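Local coordinates for transcription regulator (Lactobacillus plantarum WCFS1, PDB 3CLK), which probably regulates transcription as a dimer, its periplasmic-binding-protein-like part being of the kind that senses small effector molecules in LacI-type regulators, at residues Tyr168-Lys182 and Met195-Ile209. Residues are numbered along the deposited sequence; the frame is centred on the assembly and turned at random.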
ATOM      1  N   TYR B 168      14.243  -0.813  -5.215  1.00 18.79           N
ATOM      2  CA  TYR B 168      12.823  -0.882  -5.554  1.00 18.98           C
ATOM      3  C   TYR B 168      11.943   0.182  -4.905  1.00 17.91           C
ATOM      4  O   TYR B 168      10.724   0.098  -4.986  1.00 18.07           O
ATOM      5  CB  TYR B 168      12.244  -2.246  -5.179  1.00 19.91           C
ATOM      6  CG  TYR B 168      12.930  -3.421  -5.823  1.00 19.18           C
ATOM      7  CD1 TYR B 168      13.973  -4.086  -5.176  1.00 20.13           C
ATOM      8  CD2 TYR B 168      12.542  -3.870  -7.083  1.00 18.75           C
ATOM      9  CE1 TYR B 168      14.610  -5.177  -5.774  1.00 21.34           C
ATOM     10  CE2 TYR B 168      13.175  -4.950  -7.688  1.00 18.38           C
ATOM     11  CZ  TYR B 168      14.208  -5.601  -7.029  1.00 19.55           C
ATOM     12  OH  TYR B 168      14.830  -6.674  -7.637  1.00 18.44           O
ATOM     13  N   SER B 169      12.543   1.185  -4.277  1.00 18.38           N
ATOM     14  CA  SER B 169      11.747   2.212  -3.617  1.00 18.15           C
ATOM     15  C   SER B 169      11.487   3.437  -4.492  1.00 17.16           C
ATOM     16  O   SER B 169      12.034   3.572  -5.583  1.00 18.39           O
ATOM     17  CB  SER B 169      12.445   2.666  -2.335  1.00 18.22           C
ATOM     18  OG  SER B 169      13.641   3.365  -2.643  1.00 18.29           O
ATOM     19  N   TYR B 170      10.635   4.325  -3.997  1.00 15.75           N
ATOM     20  CA  TYR B 170      10.315   5.558  -4.697  1.00 17.26           C
ATOM     21  C   TYR B 170      11.581   6.419  -4.772  1.00 17.94           C
ATOM     22  O   TYR B 170      11.897   6.990  -5.817  1.00 15.69           O
ATOM     23  CB  TYR B 170       9.227   6.307  -3.935  1.00 19.45           C
ATOM     24  CG  TYR B 170       8.946   7.692  -4.459  1.00 18.70           C
ATOM     25  CD1 TYR B 170       8.068   7.890  -5.521  1.00 18.23           C
ATOM     26  CD2 TYR B 170       9.527   8.811  -3.863  1.00 18.82           C
ATOM     27  CE1 TYR B 170       7.764   9.172  -5.973  1.00 19.36           C
ATOM     28  CE2 TYR B 170       9.230  10.099  -4.312  1.00 19.16           C
ATOM     29  CZ  TYR B 170       8.348  10.267  -5.363  1.00 20.10           C
ATOM     30  OH  TYR B 170       8.043  11.538  -5.798  1.00 24.02           O
ATOM     31  N   THR B 171      12.312   6.497  -3.663  1.00 16.62           N
ATOM     32  CA  THR B 171      13.538   7.289  -3.620  1.00 18.93           C
ATOM     33  C   THR B 171      14.580   6.835  -4.644  1.00 18.51           C
ATOM     34  O   THR B 171      15.229   7.659  -5.283  1.00 18.82           O
ATOM     35  CB  THR B 171      14.173   7.258  -2.213  1.00 19.92           C
ATOM     36  OG1 THR B 171      13.281   7.883  -1.279  1.00 21.67           O
ATOM     37  CG2 THR B 171      15.503   8.009  -2.208  1.00 23.17           C
ATOM     38  N   SER B 172      14.742   5.527  -4.805  1.00 17.83           N
ATOM     39  CA  SER B 172      15.715   5.022  -5.756  1.00 18.90           C
ATOM     40  C   SER B 172      15.338   5.440  -7.186  1.00 16.75           C
ATOM     41  O   SER B 172      16.200   5.580  -8.055  1.00 15.36           O
ATOM     42  CB  SER B 172      15.829   3.503  -5.637  1.00 21.14           C
ATOM     43  OG  SER B 172      14.578   2.877  -5.832  1.00 29.84           O
ATOM     44  N   GLY B 173      14.045   5.643  -7.417  1.00 14.20           N
ATOM     45  CA  GLY B 173      13.587   6.070  -8.727  1.00 14.41           C
ATOM     46  C   GLY B 173      14.026   7.506  -8.938  1.00 15.84           C
ATOM     47  O   GLY B 173      14.577   7.858  -9.982  1.00 11.02           O
ATOM     48  N   GLU B 174      13.784   8.351  -7.939  1.00 14.13           N
ATOM     49  CA  GLU B 174      14.193   9.745  -8.040  1.00 16.10           C
ATOM     50  C   GLU B 174      15.709   9.857  -8.188  1.00 17.36           C
ATOM     51  O   GLU B 174      16.206  10.666  -8.986  1.00 18.83           O
ATOM     52  CB  GLU B 174      13.797  10.528  -6.791  1.00 17.84           C
ATOM     53  CG  GLU B 174      12.313  10.691  -6.534  1.00 16.64           C
ATOM     54  CD  GLU B 174      12.087  11.541  -5.295  1.00 19.19           C
ATOM     55  OE1 GLU B 174      12.675  11.206  -4.246  1.00 21.22           O
ATOM     56  OE2 GLU B 174      11.343  12.534  -5.367  1.00 16.81           O
ATOM     57  N   GLN B 175      16.438   9.059  -7.407  1.00 14.76           N
ATOM     58  CA  GLN B 175      17.901   9.098  -7.419  1.00 16.09           C
ATOM     59  C   GLN B 175      18.476   8.633  -8.744  1.00 15.99           C
ATOM     60  O   GLN B 175      19.419   9.222  -9.261  1.00 17.02           O
ATOM     61  CB  GLN B 175      18.483   8.249  -6.272  1.00 16.35           C
ATOM     62  CG  GLN B 175      18.133   8.778  -4.866  1.00 16.65           C
ATOM     63  CD  GLN B 175      18.410  10.262  -4.725  1.00 18.03           C
ATOM     64  OE1 GLN B 175      17.693  11.089  -5.287  1.00 19.78           O
ATOM     65  NE2 GLN B 175      19.463  10.609  -3.981  1.00 18.90           N
ATOM     66  N   ALA B 176      17.916   7.560  -9.283  1.00 16.18           N
ATOM     67  CA  ALA B 176      18.378   7.046 -10.559  1.00 16.17           C
ATOM     68  C   ALA B 176      18.119   8.061 -11.682  1.00 15.13           C
ATOM     69  O   ALA B 176      18.952   8.226 -12.568  1.00 16.51           O
ATOM     70  CB  ALA B 176      17.682   5.719 -10.872  1.00 15.75           C
HETATM   71  N   MSE B 177      16.978   8.750 -11.650  1.00 16.14           N
HETATM   72  CA  MSE B 177      16.688   9.722 -12.714  1.00 15.77           C
HETATM   73  C   MSE B 177      17.697  10.882 -12.637  1.00 16.85           C
HETATM   74  O   MSE B 177      18.116  11.428 -13.667  1.00 15.45           O
HETATM   75  CB  MSE B 177      15.241  10.228 -12.605  1.00 16.03           C
HETATM   76  CG  MSE B 177      14.793  11.167 -13.740  1.00 16.24           C
HETATM   77 SE   MSE B 177      14.846  10.364 -15.532  1.00 24.49          SE
HETATM   78  CE  MSE B 177      16.268  11.408 -16.356  1.00 19.16           C
ATOM     79  N   LYS B 178      18.099  11.247 -11.419  1.00 16.63           N
ATOM     80  CA  LYS B 178      19.083  12.308 -11.231  1.00 17.98           C
ATOM     81  C   LYS B 178      20.396  11.825 -11.839  1.00 17.95           C
ATOM     82  O   LYS B 178      21.091  12.581 -12.520  1.00 18.35           O
ATOM     83  CB  LYS B 178      19.265  12.619  -9.740  1.00 18.99           C
ATOM     84  CG  LYS B 178      18.042  13.268  -9.101  1.00 20.03           C
ATOM     85  CD  LYS B 178      18.224  13.442  -7.604  1.00 22.18           C
ATOM     86  CE  LYS B 178      16.960  13.989  -6.941  1.00 17.56           C
ATOM     87  NZ  LYS B 178      17.160  14.069  -5.468  1.00 18.46           N
ATOM     88  N   ALA B 179      20.712  10.552 -11.607  1.00 15.70           N
ATOM     89  CA  ALA B 179      21.916   9.947 -12.146  1.00 17.72           C
ATOM     90  C   ALA B 179      21.902  10.017 -13.680  1.00 18.76           C
ATOM     91  O   ALA B 179      22.885  10.425 -14.303  1.00 18.57           O
ATOM     92  CB  ALA B 179      22.020   8.501 -11.682  1.00 17.76           C
ATOM     93  N   PHE B 180      20.792   9.623 -14.292  1.00 18.92           N
ATOM     94  CA  PHE B 180      20.704   9.675 -15.750  1.00 18.39           C
ATOM     95  C   PHE B 180      20.935  11.106 -16.213  1.00 19.42           C
ATOM     96  O   PHE B 180      21.640  11.346 -17.194  1.00 20.39           O
ATOM     97  CB  PHE B 180      19.345   9.184 -16.231  1.00 17.43           C
ATOM     98  CG  PHE B 180      19.119   7.716 -16.021  1.00 18.57           C
ATOM     99  CD1 PHE B 180      20.097   6.789 -16.370  1.00 19.52           C
ATOM    100  CD2 PHE B 180      17.906   7.250 -15.527  1.00 16.02           C
ATOM    101  CE1 PHE B 180      19.861   5.417 -16.228  1.00 18.14           C
ATOM    102  CE2 PHE B 180      17.665   5.897 -15.385  1.00 14.47           C
ATOM    103  CZ  PHE B 180      18.647   4.976 -15.737  1.00 16.23           C
ATOM    104  N   GLY B 181      20.339  12.056 -15.507  1.00 19.00           N
ATOM    105  CA  GLY B 181      20.527  13.449 -15.859  1.00 20.15           C
ATOM    106  C   GLY B 181      19.407  14.067 -16.669  1.00 21.63           C
ATOM    107  O   GLY B 181      18.680  13.389 -17.394  1.00 19.35           O
ATOM    108  N   LYS B 182      19.270  15.379 -16.525  1.00 23.41           N
ATOM    109  CA  LYS B 182      18.259  16.150 -17.230  1.00 24.93           C
ATOM    110  C   LYS B 182      18.498  16.057 -18.741  1.00 25.98           C
ATOM    111  O   LYS B 182      17.562  16.117 -19.537  1.00 25.58           O
ATOM    112  CB  LYS B 182      18.348  17.604 -16.777  1.00 26.72           C
ATOM    113  CG  LYS B 182      17.296  18.532 -17.351  1.00 32.48           C
ATOM    114  CD  LYS B 182      17.573  19.964 -16.909  1.00 36.60           C
ATOM    115  CE  LYS B 182      16.454  20.916 -17.312  1.00 39.43           C
ATOM    116  NZ  LYS B 182      16.195  20.896 -18.779  1.00 41.47           N
HETATM  117  N   MSE B 195       6.497   1.968  -7.446  1.00 17.40           N
HETATM  118  CA  MSE B 195       6.930   3.114  -6.646  1.00 16.85           C
HETATM  119  C   MSE B 195       8.205   3.712  -7.249  1.00 16.12           C
HETATM  120  O   MSE B 195       8.408   4.927  -7.223  1.00 15.33           O
HETATM  121  CB  MSE B 195       7.202   2.711  -5.186  1.00 20.47           C
HETATM  122  CG  MSE B 195       5.963   2.347  -4.385  1.00 26.98           C
HETATM  123 SE   MSE B 195       4.696   3.820  -4.403  1.00 41.18          SE
HETATM  124  CE  MSE B 195       5.798   5.199  -3.628  1.00 30.41           C
ATOM    125  N   THR B 196       9.078   2.859  -7.768  1.00 13.84           N
ATOM    126  CA  THR B 196      10.308   3.346  -8.387  1.00 14.51           C
ATOM    127  C   THR B 196       9.927   4.157  -9.631  1.00 12.74           C
ATOM    128  O   THR B 196      10.481   5.228  -9.889  1.00 14.21           O
ATOM    129  CB  THR B 196      11.247   2.163  -8.753  1.00 14.80           C
ATOM    130  OG1 THR B 196      11.752   1.576  -7.543  1.00 16.90           O
ATOM    131  CG2 THR B 196      12.440   2.646  -9.607  1.00 11.29           C
ATOM    132  N   ALA B 197       8.950   3.665 -10.383  1.00 12.46           N
ATOM    133  CA  ALA B 197       8.501   4.360 -11.583  1.00 11.43           C
ATOM    134  C   ALA B 197       7.940   5.738 -11.251  1.00 11.71           C
ATOM    135  O   ALA B 197       8.135   6.696 -11.998  1.00 13.01           O
ATOM    136  CB  ALA B 197       7.443   3.531 -12.290  1.00  9.58           C
ATOM    137  N   ILE B 198       7.244   5.855 -10.130  1.00 10.30           N
ATOM    138  CA  ILE B 198       6.685   7.146  -9.786  1.00 13.05           C
ATOM    139  C   ILE B 198       7.819   8.124  -9.484  1.00 13.80           C
ATOM    140  O   ILE B 198       7.749   9.285  -9.874  1.00 15.99           O
ATOM    141  CB  ILE B 198       5.702   7.035  -8.598  1.00 13.36           C
ATOM    142  CG1 ILE B 198       4.567   6.071  -8.954  1.00 14.64           C
ATOM    143  CG2 ILE B 198       5.076   8.403  -8.301  1.00 13.35           C
ATOM    144  CD1 ILE B 198       3.543   5.912  -7.854  1.00 19.53           C
ATOM    145  N   GLY B 199       8.876   7.647  -8.822  1.00 14.78           N
ATOM    146  CA  GLY B 199      10.009   8.513  -8.517  1.00 12.59           C
ATOM    147  C   GLY B 199      10.687   8.984  -9.799  1.00 14.64           C
ATOM    148  O   GLY B 199      11.061  10.153  -9.942  1.00 13.96           O
ATOM    149  N   ILE B 200      10.852   8.066 -10.743  1.00 13.53           N
ATOM    150  CA  ILE B 200      11.458   8.395 -12.028  1.00 15.10           C
ATOM    151  C   ILE B 200      10.586   9.441 -12.709  1.00 15.79           C
ATOM    152  O   ILE B 200      11.077  10.455 -13.210  1.00 15.45           O
ATOM    153  CB  ILE B 200      11.519   7.158 -12.952  1.00 13.24           C
ATOM    154  CG1 ILE B 200      12.499   6.132 -12.385  1.00 17.72           C
ATOM    155  CG2 ILE B 200      11.925   7.576 -14.377  1.00 14.76           C
ATOM    156  CD1 ILE B 200      12.450   4.787 -13.087  1.00 14.84           C
ATOM    157  N   LEU B 201       9.284   9.175 -12.714  1.00 17.56           N
ATOM    158  CA  LEU B 201       8.291  10.045 -13.334  1.00 19.29           C
ATOM    159  C   LEU B 201       8.313  11.463 -12.789  1.00 20.27           C
ATOM    160  O   LEU B 201       8.298  12.441 -13.554  1.00 19.22           O
ATOM    161  CB  LEU B 201       6.891   9.455 -13.130  1.00 21.60           C
ATOM    162  CG  LEU B 201       5.729   9.977 -13.988  1.00 26.45           C
ATOM    163  CD1 LEU B 201       4.424   9.263 -13.598  1.00 24.92           C
ATOM    164  CD2 LEU B 201       5.572  11.459 -13.799  1.00 27.37           C
ATOM    165  N   ASN B 202       8.315  11.582 -11.466  1.00 18.68           N
ATOM    166  CA  ASN B 202       8.319  12.890 -10.842  1.00 16.94           C
ATOM    167  C   ASN B 202       9.646  13.617 -11.052  1.00 17.73           C
ATOM    168  O   ASN B 202       9.645  14.821 -11.305  1.00 16.16           O
ATOM    169  CB  ASN B 202       8.010  12.777  -9.342  1.00 16.44           C
ATOM    170  CG  ASN B 202       6.549  12.428  -9.066  1.00 18.24           C
ATOM    171  OD1 ASN B 202       5.685  12.569  -9.938  1.00 18.02           O
ATOM    172  ND2 ASN B 202       6.265  11.986  -7.848  1.00 15.04           N
ATOM    173  N   GLN B 203      10.771  12.905 -10.949  1.00 16.25           N
ATOM    174  CA  GLN B 203      12.067  13.553 -11.141  1.00 16.87           C
ATOM    175  C   GLN B 203      12.227  14.009 -12.582  1.00 18.46           C
ATOM    176  O   GLN B 203      12.760  15.086 -12.839  1.00 18.55           O
ATOM    177  CB  GLN B 203      13.236  12.634 -10.771  1.00 18.14           C
ATOM    178  CG  GLN B 203      14.602  13.355 -10.839  1.00 19.16           C
ATOM    179  CD  GLN B 203      14.674  14.560  -9.904  1.00 21.10           C
ATOM    180  OE1 GLN B 203      15.249  15.601 -10.241  1.00 23.78           O
ATOM    181  NE2 GLN B 203      14.097  14.419  -8.724  1.00 20.85           N
ATOM    182  N   ALA B 204      11.779  13.183 -13.522  1.00 18.69           N
ATOM    183  CA  ALA B 204      11.859  13.552 -14.936  1.00 20.32           C
ATOM    184  C   ALA B 204      11.079  14.850 -15.106  1.00 21.14           C
ATOM    185  O   ALA B 204      11.537  15.793 -15.751  1.00 20.24           O
ATOM    186  CB  ALA B 204      11.239  12.465 -15.804  1.00 19.66           C
ATOM    187  N   SER B 205       9.897  14.893 -14.509  1.00 21.95           N
ATOM    188  CA  SER B 205       9.043  16.066 -14.584  1.00 23.38           C
ATOM    189  C   SER B 205       9.767  17.307 -14.064  1.00 23.48           C
ATOM    190  O   SER B 205       9.691  18.382 -14.667  1.00 23.67           O
ATOM    191  CB  SER B 205       7.760  15.822 -13.794  1.00 26.21           C
ATOM    192  OG  SER B 205       6.901  16.941 -13.886  1.00 31.47           O
ATOM    193  N   SER B 206      10.481  17.159 -12.953  1.00 22.77           N
ATOM    194  CA  SER B 206      11.228  18.267 -12.378  1.00 22.99           C
ATOM    195  C   SER B 206      12.337  18.748 -13.317  1.00 23.27           C
ATOM    196  O   SER B 206      12.708  19.928 -13.297  1.00 22.22           O
ATOM    197  CB  SER B 206      11.825  17.863 -11.029  1.00 24.90           C
ATOM    198  OG  SER B 206      10.795  17.639 -10.075  1.00 28.74           O
ATOM    199  N   PHE B 207      12.872  17.836 -14.126  1.00 20.70           N
ATOM    200  CA  PHE B 207      13.920  18.189 -15.083  1.00 20.47           C
ATOM    201  C   PHE B 207      13.298  18.774 -16.362  1.00 20.88           C
ATOM    202  O   PHE B 207      14.010  19.155 -17.292  1.00 24.78           O
ATOM    203  CB  PHE B 207      14.760  16.954 -15.461  1.00 18.38           C
ATOM    204  CG  PHE B 207      15.793  16.551 -14.427  1.00 16.79           C
ATOM    205  CD1 PHE B 207      16.326  17.479 -13.544  1.00 15.91           C
ATOM    206  CD2 PHE B 207      16.286  15.244 -14.399  1.00 18.29           C
ATOM    207  CE1 PHE B 207      17.337  17.119 -12.647  1.00 19.68           C
ATOM    208  CE2 PHE B 207      17.299  14.874 -13.506  1.00 17.79           C
ATOM    209  CZ  PHE B 207      17.824  15.816 -12.629  1.00 19.17           C
ATOM    210  N   GLY B 208      11.973  18.841 -16.410  1.00 21.34           N
ATOM    211  CA  GLY B 208      11.309  19.369 -17.588  1.00 21.18           C
ATOM    212  C   GLY B 208      11.202  18.341 -18.709  1.00 22.42           C
ATOM    213  O   GLY B 208      10.983  18.698 -19.868  1.00 22.30           O
ATOM    214  N   ILE B 209      11.379  17.067 -18.365  1.00 21.13           N
ATOM    215  CA  ILE B 209      11.284  15.967 -19.325  1.00 20.60           C
ATOM    216  C   ILE B 209       9.837  15.459 -19.334  1.00 21.15           C
ATOM    217  O   ILE B 209       9.323  14.998 -18.318  1.00 20.86           O
ATOM    218  CB  ILE B 209      12.232  14.798 -18.933  1.00 19.96           C
ATOM    219  CG1 ILE B 209      13.686  15.277 -18.963  1.00 20.11           C
ATOM    220  CG2 ILE B 209      12.047  13.616 -19.890  1.00 18.71           C
ATOM    221  CD1 ILE B 209      14.687  14.235 -18.494  1.00 19.14           C
TER
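Gly173 meets Gly199 where helices 170-180 and 195-206 pack closely on one side of the C-terminal domain's sheet, their axes 6.4 Å apart and crossing at -39°. Side chains at these glycines would clash with the facing backbone, and Gly173 CA lies 3.4 Å from Thr196 O. At the helix starts, Thr196 OG1 donates to Ser169 O (2.8 Å) from above the carbonyl plane, while Ser172 OG reaches that oxygen from the opposite face. Tyr170 lays its ring over Gly199 CA, a CH-pi contact, because chi1 of 172° swings CG away from the backbone N; Ile198 CG2 is at the edge. Its OH accepts a nearly straight bond from Asn202 ND2 (2.8 Å), which also hydrogen-bonds Ile228 O of the second subunit. A leucine at Tyr170 would probably leave Asn202 without this acceptor and uncover Gly199. Further along, the bent chain of Met177, a selenomethionine, sets SE 4.2 Å from Ile200 CG2 and Ala204 CB, its CE meeting Ile209 CD1 tip to tip at 3.9 Å. Lys182 CB makes a CH-pi contact over one Phe207 ring face (3.9 Å from the centroid); Gln203 OE1 lies over the other, offset toward the rim. Neighbouring helices joined through strand 188-191 form successive beta-alpha units of the Rossmann-like periplasmic-binding-protein fold.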